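Local coordinates for protein WbmS, polysaccharide deacetylase involved in O-antigen biosynthesis (PDB 3HFT) that probably removes acetyl groups from a polysaccharide during O-antigen biosynthesis, using a bound zinc ion, at residues S245-F248 with L249-L252; R220-E223 with D224-V228. All blocks are in the same frame, centred on the assembly; numbering follows the deposited sequence.

Contact 1. Residues S245-F248 with L249-L252; sequences SRTF and LQSL
Successive turns of helix 245-256, the last helix of the chain, meet here through i to i+4 contacts near its N-terminal end. Four backbone bonds tie the turns, the shortest from Q250 N to R246 O at 2.8 Å. On the buried side F248 CE1 meets L252 CD1 at 4.1 Å. The four-residue spacing puts both on one flank, and CG opposite the backbone N (chi1 176° in F248) sets the direction each takes along it; broad apolar groups suit this wall, where F248 stacks on W177. On the outer flank Q250 CG comes within 3.3 Å of R246 O, and Q250 OE1 stands 3.9 Å from R246 CG. The amide and guanidinium planes are 69° apart, and the polar end of R246 instead reaches D55 in a salt bridge, a task its extended chain suits. S251 OG lies 3.1 Å from T247 O, which also accepts S251 N, while T247 OG1 is hydrogen-bonded to G244 N. Short hydroxyl side chains suit these positions because they can meet nearby backbone atoms. F248 and L252 pack on strand 203-207, L249 reaches I60 of helix 50-63 and V212 of helix 209-214, and R246 and Q250 touch L59.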
loop_
_atom_site.group_PDB
_atom_site.type_symbol
_atom_site.label_atom_id
_atom_site.label_comp_id
_atom_site.label_asym_id
_atom_site.label_seq_id
_atom_site.Cartn_x
_atom_site.Cartn_y
_atom_site.Cartn_z
ATOM N N SER A 245 -0.519 -18.051 17.534
ATOM C CA SER A 245 0.465 -16.984 17.297
ATOM C C SER A 245 1.698 -17.108 18.169
ATOM O O SER A 245 2.812 -16.862 17.707
ATOM C CB SER A 245 -0.169 -15.607 17.513
ATOM O OG SER A 245 -1.232 -15.379 16.580
ATOM N N ARG A 246 1.520 -17.503 19.424
ATOM C CA ARG A 246 2.627 -17.633 20.357
ATOM C C ARG A 246 3.516 -18.822 20.006
ATOM O O ARG A 246 4.743 -18.706 19.962
ATOM C CB ARG A 246 2.107 -17.818 21.779
ATOM C CG ARG A 246 3.158 -17.728 22.861
ATOM C CD ARG A 246 2.531 -18.102 24.195
ATOM N NE ARG A 246 3.424 -17.835 25.306
ATOM C CZ ARG A 246 3.631 -16.640 25.855
ATOM N NH1 ARG A 246 3.046 -15.573 25.400
ATOM N NH2 ARG A 246 4.470 -16.513 26.857
ATOM N N THR A 247 2.913 -19.973 19.753
ATOM C CA THR A 247 3.706 -21.155 19.432
ATOM C C THR A 247 4.385 -20.993 18.058
ATOM O O THR A 247 5.489 -21.463 17.867
ATOM C CB THR A 247 2.899 -22.440 19.515
ATOM O OG1 THR A 247 1.835 -22.391 18.579
ATOM C CG2 THR A 247 2.363 -22.680 20.943
ATOM N N PHE A 248 3.755 -20.271 17.134
ATOM C CA PHE A 248 4.364 -19.978 15.835
ATOM C C PHE A 248 5.637 -19.154 16.066
ATOM O O PHE A 248 6.686 -19.449 15.520
ATOM C CB PHE A 248 3.350 -19.227 14.986
ATOM C CG PHE A 248 3.843 -18.749 13.634
ATOM C CD1 PHE A 248 4.380 -17.487 13.481
ATOM C CD2 PHE A 248 3.676 -19.532 12.498
ATOM C CE1 PHE A 248 4.762 -17.029 12.246
ATOM C CE2 PHE A 248 4.055 -19.068 11.258
ATOM C CZ PHE A 248 4.599 -17.811 11.136
ATOM N N LEU A 249 5.525 -18.115 16.888
ATOM C CA LEU A 249 6.676 -17.253 17.175
ATOM C C LEU A 249 7.734 -18.022 17.908
ATOM O O LEU A 249 8.922 -17.886 17.612
ATOM C CB LEU A 249 6.230 -16.067 18.028
ATOM C CG LEU A 249 7.310 -15.108 18.520
ATOM C CD1 LEU A 249 8.148 -14.487 17.385
ATOM C CD2 LEU A 249 6.611 -14.010 19.383
ATOM N N GLN A 250 7.337 -18.821 18.891
ATOM C CA GLN A 250 8.328 -19.616 19.626
ATOM C C GLN A 250 9.086 -20.590 18.718
ATOM O O GLN A 250 10.298 -20.707 18.830
ATOM C CB GLN A 250 7.688 -20.366 20.809
ATOM C CG GLN A 250 7.276 -19.432 21.937
ATOM C CD GLN A 250 6.421 -20.134 22.973
ATOM O OE1 GLN A 250 5.510 -20.875 22.633
ATOM N NE2 GLN A 250 6.718 -19.904 24.225
ATOM N N SER A 251 8.390 -21.263 17.802
ATOM C CA SER A 251 9.052 -22.180 16.851
ATOM C C SER A 251 9.977 -21.476 15.894
ATOM O O SER A 251 11.057 -21.964 15.577
ATOM C CB SER A 251 8.038 -22.915 15.995
ATOM O OG SER A 251 7.274 -23.744 16.828
ATOM N N LEU A 252 9.534 -20.333 15.418
ATOM C CA LEU A 252 10.326 -19.539 14.481
ATOM C C LEU A 252 11.623 -19.125 15.130
ATOM O O LEU A 252 12.691 -19.202 14.508
ATOM C CB LEU A 252 9.502 -18.331 14.060
ATOM C CG LEU A 252 10.004 -17.214 13.181
ATOM C CD1 LEU A 252 8.755 -16.387 12.830
ATOM C CD2 LEU A 252 11.045 -16.378 13.881
#

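Contact 2. Residues R220-E223 with D224-V228; sequences RRYE and DSREV
R221 O, near the end of helix 219-224, draws two groups of S225: its backbone N is hydrogen-bonded at 3.1 Å and its OG lies close at 2.8 Å. The S225 hydroxyl sits between backbone N and carbonyl carbon (chi1 59°), which turns it back over the last turn; it is hydrogen-bonded to H229 NE2. A short serine suits this buried place, where the chain leaves helical geometry. One residue earlier, D224 N bonds R220 O at 2.8 Å, and the same i to i+4 pair forms a salt bridge within the helix, R220 NE to D224 OD1 at 3.0 Å. NE meets the syn side of OD1, 25° out of the carboxylate plane, and the planes stand 78° apart, so this is not the flat two-pronged pairing. E223 and R226 run side by side, planes 18° apart: R226 NH1 faces both carboxylate oxygens, E223 OE2 at 2.9 Å in a second salt bridge and OE1 at 3.0 Å. NH1 also lies 3.4 Å from Y222 CE2. The long chains of E223 and R226 suit this exposed surface because they can pair across the helix end. Y222 stacks on H229 and packs on I210 of helix 209-214, S225 touches M214 of that helix, and D224 and S225 meet W238 in the loop leading to helix 245-256.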
loop_
_atom_site.group_PDB
_atom_site.type_symbol
_atom_site.label_atom_id
_atom_site.label_comp_id
_atom_site.label_asym_id
_atom_site.label_seq_id
_atom_site.Cartn_x
_atom_site.Cartn_y
_atom_site.Cartn_z
ATOM N N ARG A 220 -12.040 -14.999 17.029
ATOM C CA ARG A 220 -13.178 -15.129 17.893
ATOM C C ARG A 220 -12.727 -15.251 19.356
ATOM O O ARG A 220 -13.409 -14.796 20.245
ATOM C CB ARG A 220 -14.027 -16.339 17.449
ATOM C CG ARG A 220 -15.396 -16.432 18.113
ATOM C CD ARG A 220 -16.231 -15.157 17.934
ATOM N NE ARG A 220 -17.455 -15.216 18.722
ATOM C CZ ARG A 220 -18.578 -15.819 18.341
ATOM N NH1 ARG A 220 -18.677 -16.413 17.159
ATOM N NH2 ARG A 220 -19.623 -15.813 19.153
ATOM N N ARG A 221 -11.577 -15.870 19.610
ATOM C CA ARG A 221 -11.028 -15.938 20.973
ATOM C C ARG A 221 -10.744 -14.513 21.449
ATOM O O ARG A 221 -11.111 -14.108 22.560
ATOM C CB ARG A 221 -9.738 -16.773 21.001
ATOM C CG ARG A 221 -9.065 -16.910 22.380
ATOM C CD ARG A 221 -7.708 -17.629 22.355
ATOM N NE ARG A 221 -7.893 -19.031 21.984
ATOM C CZ ARG A 221 -8.287 -19.984 22.814
ATOM N NH1 ARG A 221 -8.554 -19.723 24.083
ATOM N NH2 ARG A 221 -8.443 -21.218 22.346
ATOM N N TYR A 222 -10.154 -13.718 20.567
ATOM C CA TYR A 222 -9.844 -12.340 20.854
ATOM C C TYR A 222 -11.109 -11.544 21.151
ATOM O O TYR A 222 -11.176 -10.798 22.137
ATOM C CB TYR A 222 -9.078 -11.763 19.672
ATOM C CG TYR A 222 -8.875 -10.293 19.764
ATOM C CD1 TYR A 222 -7.850 -9.764 20.543
ATOM C CD2 TYR A 222 -9.703 -9.413 19.071
ATOM C CE1 TYR A 222 -7.644 -8.403 20.635
ATOM C CE2 TYR A 222 -9.522 -8.042 19.180
ATOM C CZ TYR A 222 -8.480 -7.545 19.953
ATOM O OH TYR A 222 -8.283 -6.187 20.079
ATOM N N GLU A 223 -12.126 -11.709 20.323
ATOM C CA GLU A 223 -13.380 -10.998 20.536
ATOM C C GLU A 223 -14.131 -11.477 21.781
ATOM O O GLU A 223 -14.684 -10.657 22.510
ATOM C CB GLU A 223 -14.274 -11.102 19.302
ATOM C CG GLU A 223 -13.739 -10.366 18.071
ATOM C CD GLU A 223 -13.663 -8.849 18.264
ATOM O OE1 GLU A 223 -14.535 -8.311 19.003
ATOM O OE2 GLU A 223 -12.736 -8.199 17.675
ATOM N N ASP A 224 -14.158 -12.783 22.030
ATOM C CA ASP A 224 -14.839 -13.323 23.206
ATOM C C ASP A 224 -14.227 -12.871 24.529
ATOM O O ASP A 224 -14.921 -12.820 25.538
ATOM C CB ASP A 224 -14.829 -14.856 23.211
ATOM C CG ASP A 224 -15.748 -15.483 22.167
ATOM O OD1 ASP A 224 -16.547 -14.763 21.555
ATOM O OD2 ASP A 224 -15.638 -16.718 21.969
ATOM N N SER A 225 -12.927 -12.602 24.531
ATOM C CA SER A 225 -12.188 -12.268 25.730
ATOM C C SER A 225 -12.028 -10.757 25.960
ATOM O O SER A 225 -11.305 -10.351 26.872
ATOM C CB SER A 225 -10.795 -12.873 25.626
ATOM O OG SER A 225 -10.069 -12.391 24.484
ATOM N N ARG A 226 -12.703 -9.942 25.151
ATOM C CA ARG A 226 -12.501 -8.491 25.130
ATOM C C ARG A 226 -12.503 -7.825 26.486
ATOM O O ARG A 226 -11.680 -6.960 26.771
ATOM C CB ARG A 226 -13.588 -7.815 24.299
ATOM C CG ARG A 226 -13.430 -7.970 22.826
ATOM C CD ARG A 226 -14.325 -6.981 22.083
ATOM N NE ARG A 226 -13.599 -5.739 21.869
ATOM C CZ ARG A 226 -12.705 -5.549 20.906
ATOM N NH1 ARG A 226 -12.427 -6.511 20.048
ATOM N NH2 ARG A 226 -12.081 -4.387 20.805
ATOM N N GLU A 227 -13.430 -8.232 27.333
ATOM C CA GLU A 227 -13.532 -7.626 28.644
ATOM C C GLU A 227 -12.392 -7.980 29.600
ATOM O O GLU A 227 -12.297 -7.373 30.660
ATOM C CB GLU A 227 -14.867 -8.004 29.283
ATOM C CG GLU A 227 -16.056 -7.504 28.482
ATOM C CD GLU A 227 -15.966 -6.011 28.219
ATOM O OE1 GLU A 227 -16.108 -5.236 29.193
ATOM O OE2 GLU A 227 -15.734 -5.613 27.046
ATOM N N VAL A 228 -11.530 -8.910 29.194
ATOM C CA VAL A 228 -10.475 -9.418 30.051
ATOM C C VAL A 228 -9.083 -8.996 29.590
ATOM O O VAL A 228 -8.112 -9.251 30.289
ATOM C CB VAL A 228 -10.542 -10.964 30.093
ATOM C CG1 VAL A 228 -9.724 -11.513 31.250
ATOM C CG2 VAL A 228 -11.989 -11.418 30.212
#

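Contact 2 closes before contact 1 opens: the loop after helix 219-224 leads to helix 245-256, and the two centres lie 20 Å apart, with nearest atoms about 9 Å apart and no touch. Helix 209-214 bridges them, since H211 meets both S245 of contact 1 and the Y222 ring of contact 2. The zinc ion, held by D46, H92 and H127, is nearer contact 2, whose Y222 side chain is about 9 Å from it, against about 14 Å for that of S245. Contact 1 is partly buried and packs on strand 203-207 of the parallel sheet, while contact 2 is a helix end at the surface.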